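Local coordinates for protein inactive glucansucrase (Lactobacillus reuteri, PDB 5JBD) that is an inactive glucansucrase of glycoside hydrolase family 70 and carries a bound calcium ion, at residues N336-E350 / T383-R395. Sequence-based numbering, arbitrary orientation.
Sequences NPQLYMDSGEFYTLE and TPNWSFVTNHDQR
Met-341 turns its CG away from the backbone N (chi1 -168°) and runs on extended before bending at the sulfur, while Trp-386 holds its CG between backbone N and carbonyl carbon (chi1 61°), which turns one face of the indole to the methionine chain. CG of Met-341 sits over the five-membered ring, and its SD lies obliquely 3.5 Å from Trp-386 CZ2, a Met-aromatic contact; the methyl CE passes on to Phe-388 CE1. Phe-346, from near the start of helix 343-354, sets its CB over the Phe-388 face, 3.9 Å from the ring centroid. The phenyl planes tilt only 21° from each other, but the rings are displaced laterally and share little of their faces. Beyond them Gln-394 CG comes obliquely to Phe-346 CZ at 3.4 Å.

The backbones pair as parallel neighbours in the eight-stranded sheet of the TIM barrel: Tyr-340 N donates to Pro-384 O (3.0 Å), Trp-386 N to Tyr-340 O (2.9 Å), and Asp-342 N to Trp-386 O. Further along, a water joins the two backbones, accepting from Phe-388 N and donating to Asp-342 O. A second water donates to both Asp-342 OD2 and Asn-385 OD1; Asp-342 OD2 also bonds Ser-369 OG.

Met-341 and Trp-386 thus meet through sulfur and aromatic surface on one face; on the face of Tyr-340 and Asn-385, the buried amide's OD1 takes water and the Thr-459 hydroxyl while its ND2 donates to carbonyls, among them Thr-383 O.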
loop_
_atom_site.group_PDB
_atom_site.type_symbol
_atom_site.label_atom_id
_atom_site.label_comp_id
_atom_site.label_asym_id
_atom_site.label_seq_id
_atom_site.Cartn_x
_atom_site.Cartn_y
_atom_site.Cartn_z
ATOM N N ASN A 336 2.602 -22.616 8.443
ATOM C CA ASN A 336 3.062 -21.285 8.840
ATOM C C ASN A 336 4.338 -20.822 8.117
ATOM O O ASN A 336 5.359 -20.571 8.744
ATOM C CB ASN A 336 3.221 -21.223 10.367
ATOM C CG ASN A 336 1.966 -21.662 11.094
ATOM O OD1 ASN A 336 1.902 -22.778 11.600
ATOM N ND2 ASN A 336 0.936 -20.814 11.088
ATOM N N PRO A 337 4.283 -20.712 6.780
ATOM C CA PRO A 337 5.422 -20.196 6.016
ATOM C C PRO A 337 5.732 -18.698 6.255
ATOM O O PRO A 337 6.876 -18.264 6.050
ATOM C CB PRO A 337 5.011 -20.457 4.574
ATOM C CG PRO A 337 3.528 -20.410 4.601
ATOM C CD PRO A 337 3.142 -21.035 5.912
ATOM N N GLN A 338 4.729 -17.936 6.685
ATOM C CA GLN A 338 4.894 -16.538 7.146
ATOM C C GLN A 338 4.083 -16.315 8.416
ATOM O O GLN A 338 3.177 -17.089 8.707
ATOM C CB GLN A 338 4.390 -15.570 6.079
ATOM C CG GLN A 338 5.105 -15.689 4.733
ATOM C CD GLN A 338 4.420 -16.610 3.745
ATOM O OE1 GLN A 338 3.182 -16.736 3.727
ATOM N NE2 GLN A 338 5.225 -17.222 2.864
ATOM N N LEU A 339 4.388 -15.246 9.146
ATOM C CA LEU A 339 3.587 -14.844 10.303
ATOM C C LEU A 339 2.246 -14.230 9.898
ATOM O O LEU A 339 2.159 -13.487 8.915
ATOM C CB LEU A 339 4.324 -13.832 11.170
ATOM C CG LEU A 339 5.722 -14.202 11.657
ATOM C CD1 LEU A 339 6.222 -13.136 12.624
ATOM C CD2 LEU A 339 5.722 -15.576 12.301
ATOM N N TYR A 340 1.222 -14.558 10.673
ATOM C CA TYR A 340 -0.119 -13.965 10.576
ATOM C C TYR A 340 -0.136 -12.584 11.266
ATOM O O TYR A 340 0.401 -12.445 12.366
ATOM C CB TYR A 340 -1.168 -14.915 11.245
ATOM C CG TYR A 340 -2.466 -14.224 11.552
ATOM C CD1 TYR A 340 -3.341 -13.892 10.533
ATOM C CD2 TYR A 340 -2.818 -13.874 12.864
ATOM C CE1 TYR A 340 -4.517 -13.202 10.791
ATOM C CE2 TYR A 340 -4.006 -13.205 13.134
ATOM C CZ TYR A 340 -4.845 -12.855 12.088
ATOM O OH TYR A 340 -6.016 -12.160 12.323
ATOM N N MET A 341 -0.775 -11.575 10.665
ATOM C CA MET A 341 -0.896 -10.245 11.321
ATOM C C MET A 341 -2.113 -10.197 12.244
ATOM O O MET A 341 -3.257 -10.270 11.786
ATOM C CB MET A 341 -0.986 -9.106 10.289
ATOM C CG MET A 341 -0.827 -7.720 10.901
ATOM S SD MET A 341 -0.539 -6.389 9.711
ATOM C CE MET A 341 -2.176 -5.677 9.564
ATOM N N ASP A 342 -1.868 -10.074 13.547
ATOM C CA ASP A 342 -2.944 -10.065 14.553
ATOM C C ASP A 342 -3.598 -8.680 14.653
ATOM O O ASP A 342 -3.411 -7.946 15.633
ATOM C CB ASP A 342 -2.398 -10.548 15.914
ATOM C CG ASP A 342 -3.480 -10.733 16.968
ATOM O OD1 ASP A 342 -4.697 -10.816 16.653
ATOM O OD2 ASP A 342 -3.106 -10.827 18.141
ATOM N N SER A 343 -4.383 -8.338 13.632
ATOM C CA SER A 343 -5.068 -7.051 13.600
ATOM C C SER A 343 -6.087 -6.911 14.731
ATOM O O SER A 343 -6.350 -5.796 15.194
ATOM C CB SER A 343 -5.726 -6.806 12.228
ATOM O OG SER A 343 -6.800 -7.679 11.967
ATOM N N GLY A 344 -6.672 -8.041 15.159
ATOM C CA GLY A 344 -7.577 -8.073 16.289
ATOM C C GLY A 344 -7.014 -7.399 17.526
ATOM O O GLY A 344 -7.717 -6.645 18.183
ATOM N N GLU A 345 -5.732 -7.653 17.804
ATOM C CA GLU A 345 -5.057 -7.049 18.948
ATOM C C GLU A 345 -4.980 -5.534 18.823
ATOM O O GLU A 345 -5.162 -4.822 19.814
ATOM C CB GLU A 345 -3.649 -7.646 19.146
ATOM C CG GLU A 345 -2.794 -7.014 20.244
ATOM C CD GLU A 345 -3.273 -7.324 21.669
ATOM O OE1 GLU A 345 -4.100 -8.237 21.845
ATOM O OE2 GLU A 345 -2.833 -6.637 22.624
ATOM N N PHE A 346 -4.693 -5.051 17.614
ATOM C CA PHE A 346 -4.671 -3.605 17.364
ATOM C C PHE A 346 -6.018 -2.930 17.654
ATOM O O PHE A 346 -6.068 -1.924 18.368
ATOM C CB PHE A 346 -4.227 -3.305 15.921
ATOM C CG PHE A 346 -4.553 -1.909 15.475
ATOM C CD1 PHE A 346 -3.774 -0.837 15.889
ATOM C CD2 PHE A 346 -5.659 -1.666 14.668
ATOM C CE1 PHE A 346 -4.082 0.463 15.484
ATOM C CE2 PHE A 346 -5.977 -0.373 14.270
ATOM C CZ PHE A 346 -5.196 0.687 14.686
ATOM N N TYR A 347 -7.104 -3.495 17.117
ATOM C CA TYR A 347 -8.430 -2.936 17.355
ATOM C C TYR A 347 -8.808 -3.007 18.837
ATOM O O TYR A 347 -9.389 -2.069 19.368
ATOM C CB TYR A 347 -9.500 -3.564 16.456
ATOM C CG TYR A 347 -9.294 -3.183 15.007
ATOM C CD1 TYR A 347 -9.473 -1.859 14.573
ATOM C CD2 TYR A 347 -8.845 -4.126 14.072
ATOM C CE1 TYR A 347 -9.236 -1.498 13.246
ATOM C CE2 TYR A 347 -8.611 -3.776 12.749
ATOM C CZ TYR A 347 -8.806 -2.463 12.340
ATOM O OH TYR A 347 -8.566 -2.138 11.028
ATOM N N THR A 348 -8.425 -4.087 19.510
ATOM C CA THR A 348 -8.677 -4.218 20.941
ATOM C C THR A 348 -7.932 -3.146 21.746
ATOM O O THR A 348 -8.523 -2.479 22.611
ATOM C CB THR A 348 -8.318 -5.635 21.427
ATOM O OG1 THR A 348 -9.218 -6.576 20.816
ATOM C CG2 THR A 348 -8.431 -5.752 22.939
ATOM N N LEU A 349 -6.653 -2.988 21.470
ATOM C CA LEU A 349 -5.868 -1.936 22.113
ATOM C C LEU A 349 -6.528 -0.564 21.924
ATOM O O LEU A 349 -6.683 0.179 22.894
ATOM C CB LEU A 349 -4.445 -1.908 21.572
ATOM C CG LEU A 349 -3.539 -3.066 22.006
ATOM C CD1 LEU A 349 -2.295 -3.132 21.129
ATOM C CD2 LEU A 349 -3.135 -2.953 23.472
ATOM N N GLU A 350 -6.943 -0.250 20.696
ATOM C CA GLU A 350 -7.587 1.046 20.417
ATOM C C GLU A 350 -8.978 1.185 21.051
ATOM O O GLU A 350 -9.309 2.257 21.599
ATOM C CB GLU A 350 -7.634 1.342 18.909
ATOM C CG GLU A 350 -6.238 1.479 18.283
ATOM C CD GLU A 350 -6.104 2.589 17.239
ATOM O OE1 GLU A 350 -7.071 2.840 16.488
ATOM O OE2 GLU A 350 -4.999 3.182 17.153
ATOM N N THR A 383 -0.973 -19.473 17.088
ATOM C CA THR A 383 -0.677 -19.104 15.708
ATOM C C THR A 383 0.484 -18.103 15.662
ATOM O O THR A 383 0.358 -17.007 16.239
ATOM C CB THR A 383 -1.907 -18.469 15.062
ATOM O OG1 THR A 383 -2.989 -19.394 15.154
ATOM C CG2 THR A 383 -1.642 -18.105 13.594
ATOM N N PRO A 384 1.618 -18.471 14.996
ATOM C CA PRO A 384 2.749 -17.536 14.853
ATOM C C PRO A 384 2.295 -16.229 14.244
ATOM O O PRO A 384 1.686 -16.230 13.169
ATOM C CB PRO A 384 3.709 -18.281 13.902
ATOM C CG PRO A 384 3.416 -19.713 14.145
ATOM C CD PRO A 384 1.937 -19.783 14.379
ATOM N N ASN A 385 2.515 -15.125 14.951
ATOM C CA ASN A 385 1.885 -13.866 14.575
ATOM C C ASN A 385 2.750 -12.656 14.902
ATOM O O ASN A 385 3.664 -12.734 15.732
ATOM C CB ASN A 385 0.513 -13.712 15.238
ATOM C CG ASN A 385 0.609 -13.463 16.722
ATOM O OD1 ASN A 385 0.696 -12.314 17.175
ATOM N ND2 ASN A 385 0.654 -14.539 17.488
ATOM N N TRP A 386 2.460 -11.557 14.213
ATOM C CA TRP A 386 3.034 -10.243 14.509
ATOM C C TRP A 386 1.903 -9.266 14.865
ATOM O O TRP A 386 0.773 -9.411 14.395
ATOM C CB TRP A 386 3.936 -9.700 13.372
ATOM C CG TRP A 386 3.339 -9.469 12.019
ATOM C CD1 TRP A 386 2.703 -10.385 11.213
ATOM C CD2 TRP A 386 3.408 -8.257 11.255
ATOM N NE1 TRP A 386 2.343 -9.802 10.019
ATOM C CE2 TRP A 386 2.778 -8.505 10.010
ATOM C CE3 TRP A 386 3.943 -6.985 11.501
ATOM C CZ2 TRP A 386 2.656 -7.521 9.019
ATOM C CZ3 TRP A 386 3.831 -6.011 10.510
ATOM C CH2 TRP A 386 3.181 -6.286 9.288
ATOM N N SER A 387 2.190 -8.353 15.785
ATOM C CA SER A 387 1.163 -7.465 16.326
ATOM C C SER A 387 1.733 -6.063 16.397
ATOM O O SER A 387 2.953 -5.880 16.376
ATOM C CB SER A 387 0.696 -7.944 17.720
ATOM O OG SER A 387 1.797 -8.093 18.612
ATOM N N PHE A 388 0.857 -5.082 16.532
ATOM C CA PHE A 388 1.279 -3.690 16.531
ATOM C C PHE A 388 0.304 -2.787 17.274
ATOM O O PHE A 388 -0.890 -3.091 17.381
ATOM C CB PHE A 388 1.417 -3.209 15.066
ATOM C CG PHE A 388 0.135 -3.305 14.296
ATOM C CD1 PHE A 388 -0.279 -4.529 13.774
ATOM C CD2 PHE A 388 -0.698 -2.210 14.174
ATOM C CE1 PHE A 388 -1.481 -4.644 13.094
ATOM C CE2 PHE A 388 -1.911 -2.315 13.505
ATOM C CZ PHE A 388 -2.291 -3.525 12.955
ATOM N N VAL A 389 0.838 -1.651 17.741
ATOM C CA VAL A 389 0.071 -0.506 18.259
ATOM C C VAL A 389 -0.259 0.477 17.125
ATOM O O VAL A 389 -1.355 1.055 17.090
ATOM C CB VAL A 389 0.865 0.222 19.373
ATOM C CG1 VAL A 389 0.220 1.554 19.770
ATOM C CG2 VAL A 389 0.999 -0.683 20.609
ATOM N N THR A 390 0.705 0.695 16.223
ATOM C CA THR A 390 0.495 1.578 15.068
ATOM C C THR A 390 1.215 1.026 13.842
ATOM O O THR A 390 2.236 0.359 13.971
ATOM C CB THR A 390 1.027 3.014 15.344
ATOM O OG1 THR A 390 0.794 3.396 16.710
ATOM C CG2 THR A 390 0.358 4.033 14.409
ATOM N N ASN A 391 0.678 1.301 12.660
ATOM C CA ASN A 391 1.446 1.191 11.424
ATOM C C ASN A 391 1.158 2.397 10.519
ATOM O O ASN A 391 0.333 3.267 10.849
ATOM C CB ASN A 391 1.208 -0.159 10.726
ATOM C CG ASN A 391 -0.223 -0.348 10.261
ATOM O OD1 ASN A 391 -0.857 0.575 9.743
ATOM N ND2 ASN A 391 -0.740 -1.569 10.436
ATOM N N HIS A 392 1.850 2.466 9.393
ATOM C CA HIS A 392 1.749 3.633 8.481
ATOM C C HIS A 392 0.316 3.887 7.979
ATOM O O HIS A 392 -0.101 5.041 7.848
ATOM C CB HIS A 392 2.709 3.484 7.288
ATOM C CG HIS A 392 2.396 2.321 6.407
ATOM N ND1 HIS A 392 2.831 1.039 6.679
ATOM C CD2 HIS A 392 1.649 2.231 5.285
ATOM C CE1 HIS A 392 2.388 0.220 5.748
ATOM N NE2 HIS A 392 1.671 0.918 4.886
ATOM N N ASP A 393 -0.434 2.817 7.741
ATOM C CA ASP A 393 -1.829 2.933 7.289
ATOM C C ASP A 393 -2.761 3.460 8.371
ATOM O O ASP A 393 -3.700 4.206 8.076
ATOM C CB ASP A 393 -2.374 1.594 6.797
ATOM C CG ASP A 393 -1.867 1.216 5.436
ATOM O OD1 ASP A 393 -1.855 2.088 4.541
ATOM O OD2 ASP A 393 -1.510 0.038 5.256
ATOM N N GLN A 394 -2.517 3.084 9.624
ATOM C CA GLN A 394 -3.381 3.543 10.715
ATOM C C GLN A 394 -3.187 5.040 11.022
ATOM O O GLN A 394 -4.163 5.743 11.324
ATOM C CB GLN A 394 -3.215 2.677 11.973
ATOM C CG GLN A 394 -3.545 1.200 11.745
ATOM C CD GLN A 394 -4.897 0.988 11.079
ATOM O OE1 GLN A 394 -5.881 1.622 11.442
ATOM N NE2 GLN A 394 -4.940 0.111 10.092
ATOM N N ARG A 395 -1.950 5.509 10.955
ATOM C CA ARG A 395 -1.685 6.945 11.048
ATOM C C ARG A 395 -2.338 7.699 9.882
ATOM O O ARG A 395 -2.935 8.751 10.103
ATOM C CB ARG A 395 -0.188 7.245 11.111
ATOM C CG ARG A 395 0.122 8.703 11.432
ATOM C CD ARG A 395 -0.106 9.018 12.896
ATOM N NE ARG A 395 1.119 8.794 13.671
ATOM C CZ ARG A 395 1.196 8.271 14.896
ATOM N NH1 ARG A 395 0.114 7.824 15.551
ATOM N NH2 ARG A 395 2.392 8.163 15.468
HETATM O O HOH W 1 1.663 -18.057 10.947
HETATM O O HOH W 2 -0.658 -11.047 19.263
HETATM O O HOH W 3 -1.812 -5.937 16.672
#